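Local coordinates for replication protein B (Plasmid RSF1010, PDB 3H20) that acts as a primase, the nucleotidyltransferase that makes the primers from which DNA of the broad-host-range plasmid RSF1010 is copied in leading-strand mode, at residues P49-M54 against A147-R152; L73-D78 against S140-R145; R120-R125 against G187-Q192; K241-A246 against E266-L271. All coordinates share one frame; numbering follows the deposited sequence.

Contact 1. Residues P49-M54 against A147-R152; sequences PWLKRM and AGFTNR. With DPO (diphosphate), chain E.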
# COMPACT_ATOMS: atom_id res chain seq x y z
N PRO A 49 35.33 -5.13 -0.45
CA PRO A 49 35.86 -6.27 -1.21
C PRO A 49 34.79 -7.32 -1.50
O PRO A 49 34.70 -7.80 -2.63
CB PRO A 49 36.93 -6.85 -0.27
CG PRO A 49 37.41 -5.67 0.50
CD PRO A 49 36.13 -4.88 0.77
N TRP A 50 33.97 -7.68 -0.51
CA TRP A 50 32.92 -8.68 -0.73
C TRP A 50 31.88 -8.20 -1.76
O TRP A 50 31.47 -8.97 -2.63
CB TRP A 50 32.25 -9.10 0.58
CG TRP A 50 31.20 -10.15 0.40
CD1 TRP A 50 31.39 -11.43 -0.03
CD2 TRP A 50 29.80 -10.00 0.61
NE1 TRP A 50 30.18 -12.09 -0.09
CE2 TRP A 50 29.19 -11.24 0.31
CE3 TRP A 50 28.99 -8.93 1.04
CZ2 TRP A 50 27.81 -11.45 0.41
CZ3 TRP A 50 27.61 -9.14 1.14
CH2 TRP A 50 27.04 -10.39 0.83
N LEU A 51 31.47 -6.94 -1.65
CA LEU A 51 30.49 -6.35 -2.57
C LEU A 51 30.99 -6.33 -4.02
O LEU A 51 30.23 -6.62 -4.94
CB LEU A 51 30.07 -4.92 -2.14
CG LEU A 51 29.35 -4.78 -0.77
CD1 LEU A 51 29.16 -3.30 -0.45
CD2 LEU A 51 28.02 -5.52 -0.74
N LYS A 52 32.27 -6.00 -4.22
CA LYS A 52 32.88 -6.10 -5.56
C LYS A 52 32.91 -7.53 -6.09
O LYS A 52 32.66 -7.76 -7.27
CB LYS A 52 34.30 -5.56 -5.56
CG LYS A 52 34.40 -4.07 -5.32
CD LYS A 52 35.75 -3.79 -4.70
CE LYS A 52 36.66 -3.10 -5.66
NZ LYS A 52 36.57 -1.63 -5.45
N ARG A 53 33.23 -8.49 -5.22
CA ARG A 53 33.20 -9.92 -5.60
C ARG A 53 31.80 -10.29 -6.10
O ARG A 53 31.64 -10.85 -7.19
CB ARG A 53 33.62 -10.81 -4.41
CG ARG A 53 33.41 -12.34 -4.61
CD ARG A 53 34.00 -13.14 -3.45
NE ARG A 53 33.86 -14.59 -3.63
CZ ARG A 53 34.70 -15.35 -4.31
NH1 ARG A 53 35.77 -14.81 -4.90
NH2 ARG A 53 34.49 -16.66 -4.42
N MET A 54 30.79 -9.96 -5.29
CA MET A 54 29.40 -10.26 -5.62
C MET A 54 28.94 -9.59 -6.93
O MET A 54 28.26 -10.22 -7.75
CB MET A 54 28.48 -9.87 -4.45
CG MET A 54 28.64 -10.74 -3.18
SD MET A 54 28.13 -12.46 -3.44
CE MET A 54 29.68 -13.29 -3.73
N ALA A 147 26.58 3.70 -5.69
CA ALA A 147 27.56 4.06 -6.70
C ALA A 147 28.83 3.23 -6.55
O ALA A 147 29.17 2.77 -5.46
CB ALA A 147 27.89 5.55 -6.61
N GLY A 148 29.54 3.04 -7.66
CA GLY A 148 30.84 2.36 -7.64
C GLY A 148 30.81 0.93 -8.16
O GLY A 148 31.82 0.20 -8.09
N PHE A 149 29.64 0.52 -8.68
CA PHE A 149 29.39 -0.85 -9.11
C PHE A 149 28.76 -0.88 -10.50
O PHE A 149 28.17 0.11 -10.95
CB PHE A 149 28.47 -1.57 -8.09
CG PHE A 149 29.07 -1.68 -6.72
CD1 PHE A 149 30.02 -2.67 -6.44
CD2 PHE A 149 28.74 -0.76 -5.73
CE1 PHE A 149 30.61 -2.75 -5.17
CE2 PHE A 149 29.31 -0.83 -4.47
CZ PHE A 149 30.25 -1.83 -4.18
N THR A 150 28.91 -1.99 -11.21
CA THR A 150 28.27 -2.15 -12.51
C THR A 150 26.78 -2.49 -12.35
O THR A 150 26.40 -3.22 -11.44
CB THR A 150 28.93 -3.25 -13.34
OG1 THR A 150 28.98 -4.45 -12.56
CG2 THR A 150 30.34 -2.86 -13.74
N ASN A 151 25.96 -1.95 -13.25
CA ASN A 151 24.55 -2.28 -13.37
C ASN A 151 24.43 -3.58 -14.18
O ASN A 151 24.70 -3.60 -15.38
CB ASN A 151 23.80 -1.13 -14.06
CG ASN A 151 22.27 -1.30 -14.05
OD1 ASN A 151 21.75 -2.39 -14.26
ND2 ASN A 151 21.56 -0.20 -13.84
N ARG A 152 24.06 -4.66 -13.50
CA ARG A 152 24.07 -6.01 -14.08
C ARG A 152 22.73 -6.43 -14.69
O ARG A 152 22.64 -7.46 -15.37
CB ARG A 152 24.51 -7.02 -13.01
CG ARG A 152 25.98 -6.92 -12.62
CD ARG A 152 26.86 -7.50 -13.71
NE ARG A 152 28.27 -7.25 -13.46
CZ ARG A 152 29.24 -7.47 -14.34
NH1 ARG A 152 28.96 -7.96 -15.54
NH2 ARG A 152 30.51 -7.21 -14.01
P1 DPO E . 16.66 -1.44 -10.66
O1 DPO E . 15.22 -1.20 -11.35
O2 DPO E . 16.68 -2.82 -10.06
O3 DPO E . 16.96 -0.25 -9.78
O4 DPO E . 17.66 -1.43 -11.93
P2 DPO E . 17.69 -0.23 -13.02
O5 DPO E . 16.36 -0.33 -13.73
O6 DPO E . 17.88 1.02 -12.18
O7 DPO E . 18.86 -0.57 -13.90

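Contact 2. Residues L73-D78 against S140-R145; sequences LVLVDD and SRHYGR. With DPO (diphosphate), chain E; SO4 (sulfate ion), chain D.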
# COMPACT_ATOMS: atom_id res chain seq x y z
N LEU A 73 15.41 11.50 4.28
CA LEU A 73 15.81 11.23 2.89
C LEU A 73 14.69 10.56 2.10
O LEU A 73 14.12 9.58 2.57
CB LEU A 73 17.02 10.30 2.88
CG LEU A 73 18.38 10.82 2.41
CD1 LEU A 73 18.72 12.20 2.96
CD2 LEU A 73 19.47 9.78 2.73
N VAL A 74 14.39 11.09 0.92
CA VAL A 74 13.33 10.54 0.06
C VAL A 74 13.88 10.24 -1.33
O VAL A 74 14.41 11.13 -1.99
CB VAL A 74 12.13 11.53 -0.02
CG1 VAL A 74 11.07 11.03 -1.01
CG2 VAL A 74 11.49 11.70 1.36
N LEU A 75 13.75 8.99 -1.78
CA LEU A 75 14.21 8.56 -3.12
C LEU A 75 13.22 8.92 -4.24
O LEU A 75 12.02 8.64 -4.14
CB LEU A 75 14.45 7.04 -3.15
CG LEU A 75 14.93 6.42 -4.48
CD1 LEU A 75 16.34 6.88 -4.82
CD2 LEU A 75 14.87 4.89 -4.46
N VAL A 76 13.76 9.51 -5.31
CA VAL A 76 13.02 9.78 -6.56
C VAL A 76 13.74 9.07 -7.73
O VAL A 76 14.90 9.35 -8.02
CB VAL A 76 12.92 11.31 -6.84
CG1 VAL A 76 11.88 11.58 -7.93
CG2 VAL A 76 12.54 12.07 -5.58
N ASP A 77 13.02 8.16 -8.39
CA ASP A 77 13.60 7.19 -9.33
C ASP A 77 13.22 7.50 -10.79
O ASP A 77 12.16 8.09 -11.04
CB ASP A 77 13.09 5.79 -8.94
CG ASP A 77 13.92 4.66 -9.53
OD1 ASP A 77 15.08 4.89 -9.93
OD2 ASP A 77 13.40 3.52 -9.59
N ASP A 78 14.07 7.12 -11.74
CA ASP A 78 13.80 7.19 -13.20
C ASP A 78 13.66 8.64 -13.72
O ASP A 78 12.71 8.97 -14.42
CB ASP A 78 12.57 6.33 -13.58
CG ASP A 78 12.55 5.91 -15.06
OD1 ASP A 78 13.63 5.72 -15.68
OD2 ASP A 78 11.44 5.72 -15.61
N SER A 140 8.54 4.70 1.44
CA SER A 140 9.51 5.11 2.47
C SER A 140 10.67 4.13 2.66
O SER A 140 11.65 4.45 3.36
CB SER A 140 8.79 5.33 3.80
OG SER A 140 8.21 4.13 4.26
N ARG A 141 10.57 2.95 2.04
CA ARG A 141 11.59 1.91 2.20
C ARG A 141 12.18 1.38 0.87
O ARG A 141 12.66 0.25 0.81
CB ARG A 141 11.02 0.74 3.02
CG ARG A 141 10.73 1.08 4.48
CD ARG A 141 12.02 1.12 5.31
NE ARG A 141 12.51 -0.22 5.63
CZ ARG A 141 13.80 -0.53 5.77
NH1 ARG A 141 14.73 0.40 5.62
NH2 ARG A 141 14.16 -1.78 6.06
N HIS A 142 12.15 2.20 -0.17
CA HIS A 142 12.60 1.70 -1.47
C HIS A 142 14.11 1.78 -1.60
O HIS A 142 14.73 2.74 -1.14
CB HIS A 142 11.94 2.44 -2.63
CG HIS A 142 11.97 1.68 -3.91
ND1 HIS A 142 11.04 0.72 -4.24
CD2 HIS A 142 12.85 1.71 -4.95
CE1 HIS A 142 11.33 0.20 -5.42
NE2 HIS A 142 12.42 0.78 -5.87
N TYR A 143 14.68 0.75 -2.22
CA TYR A 143 16.13 0.68 -2.45
C TYR A 143 16.53 1.59 -3.62
O TYR A 143 15.86 1.59 -4.66
CB TYR A 143 16.54 -0.77 -2.76
CG TYR A 143 16.99 -1.60 -1.58
CD1 TYR A 143 18.07 -1.20 -0.80
CD2 TYR A 143 16.37 -2.80 -1.27
CE1 TYR A 143 18.51 -1.97 0.28
CE2 TYR A 143 16.80 -3.59 -0.19
CZ TYR A 143 17.88 -3.15 0.57
OH TYR A 143 18.33 -3.93 1.63
N GLY A 144 17.60 2.34 -3.43
CA GLY A 144 18.32 2.93 -4.55
C GLY A 144 19.60 2.18 -4.87
O GLY A 144 19.96 1.23 -4.19
N ARG A 145 20.29 2.63 -5.92
CA ARG A 145 21.56 2.03 -6.31
C ARG A 145 22.72 2.63 -5.53
O ARG A 145 22.73 3.83 -5.25
CB ARG A 145 21.79 2.20 -7.82
CG ARG A 145 20.80 1.45 -8.69
CD ARG A 145 20.98 -0.06 -8.55
NE ARG A 145 20.43 -0.78 -9.69
CZ ARG A 145 21.13 -1.61 -10.46
NH1 ARG A 145 20.55 -2.23 -11.48
NH2 ARG A 145 22.41 -1.83 -10.20
P1 DPO E . 16.66 -1.44 -10.66
O1 DPO E . 15.22 -1.20 -11.35
O2 DPO E . 16.68 -2.82 -10.06
O3 DPO E . 16.96 -0.25 -9.78
O4 DPO E . 17.66 -1.43 -11.93
P2 DPO E . 17.69 -0.23 -13.02
O5 DPO E . 16.36 -0.33 -13.73
O6 DPO E . 17.88 1.02 -12.18
O7 DPO E . 18.86 -0.57 -13.90
S SO4 D . 5.04 3.96 2.72
O1 SO4 D . 4.88 2.52 2.49
O2 SO4 D . 3.74 4.62 2.80
O3 SO4 D . 5.77 4.18 3.96
O4 SO4 D . 5.79 4.53 1.60
O HOH W 1 12.19 7.50 2.64

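Contact 3. Residues R120-R125 against G187-Q192; sequences RGQIAR and GQQIEQ. With SO4 (sulfate ion), chain D.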
# COMPACT_ATOMS: atom_id res chain seq x y z
N ARG A 120 7.44 10.53 5.00
CA ARG A 120 8.37 10.24 3.90
C ARG A 120 7.70 9.52 2.72
O ARG A 120 7.99 9.82 1.57
CB ARG A 120 9.57 9.45 4.40
CG ARG A 120 10.58 10.33 5.17
CD ARG A 120 11.87 9.59 5.48
NE ARG A 120 11.69 8.69 6.61
CZ ARG A 120 11.60 7.37 6.51
NH1 ARG A 120 11.44 6.64 7.60
NH2 ARG A 120 11.68 6.79 5.32
N GLY A 121 6.82 8.57 3.02
CA GLY A 121 6.12 7.82 1.99
C GLY A 121 5.17 8.72 1.21
O GLY A 121 5.08 8.61 -0.01
N GLN A 122 4.49 9.61 1.92
CA GLN A 122 3.61 10.60 1.29
C GLN A 122 4.40 11.53 0.38
O GLN A 122 3.97 11.81 -0.74
CB GLN A 122 2.84 11.39 2.36
CG GLN A 122 1.82 12.39 1.81
CD GLN A 122 0.52 11.75 1.33
OE1 GLN A 122 0.18 10.63 1.72
NE2 GLN A 122 -0.22 12.47 0.50
N ILE A 123 5.56 11.99 0.86
CA ILE A 123 6.40 12.89 0.06
C ILE A 123 6.98 12.16 -1.15
O ILE A 123 7.02 12.72 -2.24
CB ILE A 123 7.52 13.58 0.92
CG1 ILE A 123 6.87 14.51 1.96
CG2 ILE A 123 8.46 14.39 0.04
CD1 ILE A 123 7.82 14.92 3.09
N ALA A 124 7.40 10.90 -0.96
CA ALA A 124 7.89 10.08 -2.08
C ALA A 124 6.87 9.98 -3.22
O ALA A 124 7.22 10.14 -4.39
CB ALA A 124 8.30 8.70 -1.58
N ARG A 125 5.60 9.73 -2.88
CA ARG A 125 4.53 9.69 -3.86
C ARG A 125 4.28 11.06 -4.50
O ARG A 125 4.03 11.16 -5.70
CB ARG A 125 3.23 9.15 -3.23
CG ARG A 125 3.31 7.68 -2.81
CD ARG A 125 1.95 7.13 -2.41
NE ARG A 125 1.39 7.79 -1.23
CZ ARG A 125 1.68 7.47 0.03
NH1 ARG A 125 2.53 6.48 0.30
NH2 ARG A 125 1.10 8.13 1.02
N GLY A 187 1.60 16.91 5.86
CA GLY A 187 0.79 16.95 7.08
C GLY A 187 -0.63 17.45 6.78
O GLY A 187 -1.60 16.89 7.30
N GLN A 188 -0.73 18.47 5.93
CA GLN A 188 -2.01 19.02 5.47
C GLN A 188 -2.84 18.00 4.68
O GLN A 188 -4.06 17.89 4.87
CB GLN A 188 -1.77 20.28 4.62
CG GLN A 188 -1.32 21.48 5.43
CD GLN A 188 -2.42 22.01 6.33
OE1 GLN A 188 -2.47 21.70 7.52
NE2 GLN A 188 -3.31 22.81 5.76
N GLN A 189 -2.18 17.25 3.81
CA GLN A 189 -2.84 16.20 3.03
C GLN A 189 -3.35 15.05 3.90
O GLN A 189 -4.44 14.52 3.66
CB GLN A 189 -1.89 15.66 1.95
CG GLN A 189 -1.62 16.66 0.83
CD GLN A 189 -0.49 16.24 -0.08
OE1 GLN A 189 0.35 15.43 0.29
NE2 GLN A 189 -0.47 16.80 -1.29
N ILE A 190 -2.56 14.66 4.90
CA ILE A 190 -2.98 13.63 5.86
C ILE A 190 -4.15 14.14 6.72
O ILE A 190 -5.13 13.42 6.93
CB ILE A 190 -1.77 13.13 6.72
CG1 ILE A 190 -0.77 12.39 5.82
CG2 ILE A 190 -2.25 12.25 7.87
CD1 ILE A 190 0.65 12.23 6.41
N GLU A 191 -4.06 15.39 7.18
CA GLU A 191 -5.14 16.01 7.94
C GLU A 191 -6.45 16.07 7.14
O GLU A 191 -7.53 15.85 7.69
CB GLU A 191 -4.73 17.41 8.43
CG GLU A 191 -3.69 17.36 9.56
CD GLU A 191 -3.31 18.74 10.10
OE1 GLU A 191 -3.35 19.73 9.33
OE2 GLU A 191 -2.97 18.83 11.30
N GLN A 192 -6.33 16.35 5.84
CA GLN A 192 -7.48 16.37 4.94
C GLN A 192 -8.12 14.99 4.86
O GLN A 192 -9.34 14.85 5.01
CB GLN A 192 -7.05 16.86 3.55
CG GLN A 192 -8.11 16.76 2.46
CD GLN A 192 -9.06 17.94 2.45
OE1 GLN A 192 -10.24 17.79 2.74
NE2 GLN A 192 -8.55 19.12 2.10
S SO4 D . 5.04 3.96 2.72
O1 SO4 D . 4.88 2.52 2.49
O2 SO4 D . 3.74 4.62 2.80
O3 SO4 D . 5.77 4.18 3.96
O4 SO4 D . 5.79 4.53 1.60

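Contact 4. Residues K241-A246 against E266-L271; sequences KCDFIA and EASPAL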
# COMPACT_ATOMS: atom_id res chain seq x y z
N LYS A 241 -45.15 -11.02 4.12
CA LYS A 241 -44.47 -10.82 2.84
C LYS A 241 -43.05 -10.29 3.07
O LYS A 241 -42.11 -10.74 2.42
CB LYS A 241 -45.27 -9.86 1.95
CG LYS A 241 -44.62 -9.55 0.60
CD LYS A 241 -45.41 -8.50 -0.16
CE LYS A 241 -44.75 -8.15 -1.49
NZ LYS A 241 -44.84 -9.24 -2.50
N CYS A 242 -42.91 -9.35 4.01
CA CYS A 242 -41.60 -8.86 4.43
C CYS A 242 -40.70 -10.03 4.85
O CYS A 242 -39.55 -10.13 4.39
CB CYS A 242 -41.72 -7.86 5.59
SG CYS A 242 -42.43 -6.26 5.17
N ASP A 243 -41.23 -10.90 5.71
CA ASP A 243 -40.51 -12.11 6.13
C ASP A 243 -40.09 -12.94 4.92
O ASP A 243 -38.95 -13.38 4.83
CB ASP A 243 -41.39 -12.99 7.03
CG ASP A 243 -41.36 -12.57 8.50
OD1 ASP A 243 -40.61 -11.65 8.89
OD2 ASP A 243 -42.12 -13.18 9.28
N PHE A 244 -41.03 -13.16 4.00
CA PHE A 244 -40.79 -13.98 2.82
C PHE A 244 -39.61 -13.43 1.99
O PHE A 244 -38.73 -14.18 1.59
CB PHE A 244 -42.05 -14.08 1.96
CG PHE A 244 -41.88 -14.90 0.72
CD1 PHE A 244 -42.09 -16.27 0.74
CD2 PHE A 244 -41.49 -14.30 -0.48
CE1 PHE A 244 -41.93 -17.04 -0.41
CE2 PHE A 244 -41.32 -15.06 -1.63
CZ PHE A 244 -41.54 -16.43 -1.60
N ILE A 245 -39.63 -12.12 1.73
CA ILE A 245 -38.57 -11.50 0.93
C ILE A 245 -37.21 -11.51 1.65
O ILE A 245 -36.18 -11.77 1.03
CB ILE A 245 -38.95 -10.05 0.48
CG1 ILE A 245 -40.21 -10.08 -0.39
CG2 ILE A 245 -37.79 -9.41 -0.27
CD1 ILE A 245 -40.74 -8.71 -0.80
N ALA A 246 -37.21 -11.24 2.95
CA ALA A 246 -35.99 -11.31 3.75
C ALA A 246 -35.43 -12.75 3.76
O ALA A 246 -34.24 -12.96 3.52
CB ALA A 246 -36.23 -10.80 5.18
N GLU A 266 -36.76 -14.91 16.66
CA GLU A 266 -36.27 -13.86 17.56
C GLU A 266 -36.80 -12.47 17.22
O GLU A 266 -37.11 -11.69 18.13
CB GLU A 266 -34.74 -13.84 17.57
CG GLU A 266 -34.11 -12.98 18.66
CD GLU A 266 -34.24 -13.59 20.05
OE1 GLU A 266 -34.23 -14.84 20.16
OE2 GLU A 266 -34.36 -12.82 21.03
N ALA A 267 -36.91 -12.16 15.93
CA ALA A 267 -37.09 -10.77 15.48
C ALA A 267 -38.31 -10.46 14.60
O ALA A 267 -38.59 -9.29 14.35
CB ALA A 267 -35.80 -10.27 14.81
N SER A 268 -39.03 -11.48 14.13
CA SER A 268 -40.17 -11.26 13.22
C SER A 268 -41.40 -10.69 13.91
O SER A 268 -41.96 -11.33 14.80
CB SER A 268 -40.55 -12.55 12.48
OG SER A 268 -41.77 -12.38 11.77
N PRO A 269 -41.84 -9.49 13.48
CA PRO A 269 -43.11 -8.97 13.99
C PRO A 269 -44.30 -9.83 13.56
O PRO A 269 -45.22 -10.02 14.36
CB PRO A 269 -43.20 -7.57 13.37
CG PRO A 269 -42.29 -7.60 12.20
CD PRO A 269 -41.19 -8.56 12.54
N ALA A 270 -44.28 -10.35 12.34
CA ALA A 270 -45.37 -11.23 11.86
C ALA A 270 -45.50 -12.49 12.71
O ALA A 270 -46.61 -12.97 12.96
CB ALA A 270 -45.17 -11.59 10.38
N LEU A 271 -44.36 -13.03 13.15
CA LEU A 271 -44.33 -14.23 14.00
C LEU A 271 -44.91 -13.97 15.38
O LEU A 271 -45.64 -14.82 15.91
CB LEU A 271 -42.91 -14.77 14.13
CG LEU A 271 -42.77 -15.96 15.08
CD1 LEU A 271 -42.81 -17.26 14.31
CD2 LEU A 271 -41.51 -15.86 15.92
O HOH W 2 -42.55 -9.80 9.71

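Contact 1. Residues P49-M54 against A147-R152
One aromatic ring carries the whole contact: F149 reaches from the 147-152 loop to helix 48-56 and meets not only side chains but also the backbone of K52. The amide N of K52 sits at the ring edge, near its plane, 3.8 Å from F149 CE1. On the preceding residue, L51 CB approaches the ring obliquely, 3.7 Å from F149 CZ, while L51 CD1 lies further off. The stem of K52 runs at about a right angle to the phenylalanine, with K52 CG 4.0 Å from F149 CE1. The ring gets there because CG of F149 stands beside its own backbone N (chi1 -61°), which turns the far end of the side chain back to the helix. T6 and I10 of helix 6-17 also touch the ring, and L51 continues onto I24 and V26 of the neighbouring strand. With an alanine at F149, CE1 and CZ would be lost and a gap would probably open between L51, K52 and the loop. Two residues beyond F149, the loop turns to the ligand: N151 ND2 donates to diphosphate O7 at 2.7 Å, nearly straight at 171°. The amide of N151 is steadied by T100 O at ND2 and K153 N at OD1. This loop thus joins apolar helix-to-loop packing to the diphosphate pocket of the primase domain, which Y62, R145 and K153 complete.

Contact 2. Residues L73-D78 against S140-R145
The H142 imidazole turns an edge to strand 73-79: L75 CD2 lies near the ring plane, 3.8 Å from H142 CD2. The guanidinium of R145 likewise works through its edge, where diphosphate O4 and O3 both lie near its plane; R145 NH1 donates to the bridging O4 at 3.0 Å and 170°. L75 has CG anti to the backbone N (chi1 180°), which sends CD2 on past the imidazole to the backbone, 3.5 Å from Y143 O. A CB on G144 would come within 3.4 Å of L75 CD1, so the absence of a side chain there suits this close approach. Two antiparallel four-stranded sheets meet here by their outer strands, 73-79 of one and 144-145 of the other, with the leucine wedged between. Q106, on the strand beside 73-79, spans both: its OE1 takes the amide of R145 and its NE2 reaches D77 OD1. R145 NH2 forms a salt bridge with D60; with a leucine in place of R145, diphosphate O4 would lose the NH1 donor and D60 would probably be left without its charged mate. The Y143 CB points away from the strand, and the phenol hydrogen-bonds N36. Further along, a water donates to L73 O at 2.8 Å and to S140 O at 3.2 Å, while the backbone S140 N donates to sulfate O4 at 2.8 Å.

Contact 3. Residues R120-R125 against G187-Q192
One hydrogen bond between glutamine side chains links the two segments: Q122 NE2 donates to Q189 OE1 at 3.0 Å, with an N-H...O angle of 157°. The acceptor lies close to the amide plane of Q122, but the donor stands well above the carbonyl plane of Q189, the two amides being turned 72° against each other. Q122 leaves its helix with CG opposite the main-chain N (chi1 -176°) and bends at the next bond, which swings the amide across to the second helix. A second bond, within helix 117-130, grips the other end of that amide: R125 NH2 donates to Q122 OE1 at 2.8 Å, also from above the carbonyl plane. Giving at one end and receiving at the other probably fixes the rotation of the Q122 amide. Electrostatic contact continues on the far side of the arginine, where R125 NH1 makes a weak bond of 3.3 Å to O2 of a sulfate probably taken up from the crystallisation liquor. One face of the R125 guanidinium lies over its own helix, next to G121 O and Q122 CA, near the rim. Across the helices, Q122 CG lies 3.7 Å from Q189 OE1. The long helix 179-206 also rests on helix 117-130 through I190, which touches E118 and L119, and through A186 on Q122 and I123; A124 of helix 117-130 packs on V74 of strand 73-79.

Contact 4. Residues K241-A246 against E266-L271
A buried aspartate meets an N-cap serine here, inside the C-terminal helix-bundle domain: D243 of helix 239-252 faces S268, in the turn between helices 257-267 and 269-272. The CB of D243 points to that turn, and the side chain also rests on M228 of helix 220-234. CG follows, turned opposite the residue's own carbonyl carbon (chi1 -84°), bringing the carboxylate to 3.3 Å between D243 CG and S268 OG. At the tip the two oxygens part company. OD2 accepts from the serine: S268 OG donates to the syn lone pair of D243 OD2 at 2.6 Å. The same oxygen hydrogen-bonds Y282 OH of helix 279-291, and the methyl of the next helix packs on it, A270 CB lying 3.6 Å from D243 OD2. OD1 instead hydrogen-bonds Y224 OH and takes a weak bond from a water. The carboxylate is thus held by three protein hydroxyls from different parts of the bundle, and these, with the start of helix 269-272 close by, would probably stabilise its negative charge. The serine hydroxyl works both ways: while donating to the aspartate, S268 OG accepts from L271 N at 3.0 Å and 155°, the capping bond that starts the short helix. The water at D243 OD1 completes a second bridge to this turn, accepting from A270 N at 3.2 Å.

Contacts 1, 2 and 3 all lie in the N-terminal primase domain. Contacts 1 and 2 have centres about 19 Å apart and converge on one diphosphate, which N151 of the first and R145 of the second bind from neighbouring positions. Contacts 2 and 3, about 16 Å apart between centres, touch where helix 117-130 packs on strand 73-79, and both reach the same sulfate. Along the chain, contact 2 falls between the two segments of contact 1, whereas contact 3 interleaves with both. Contact 4 follows in series within the C-terminal helical domain, its centre about 49 to 73 Å from the others, so it belongs to a separate helical bundle, remote from the diphosphate.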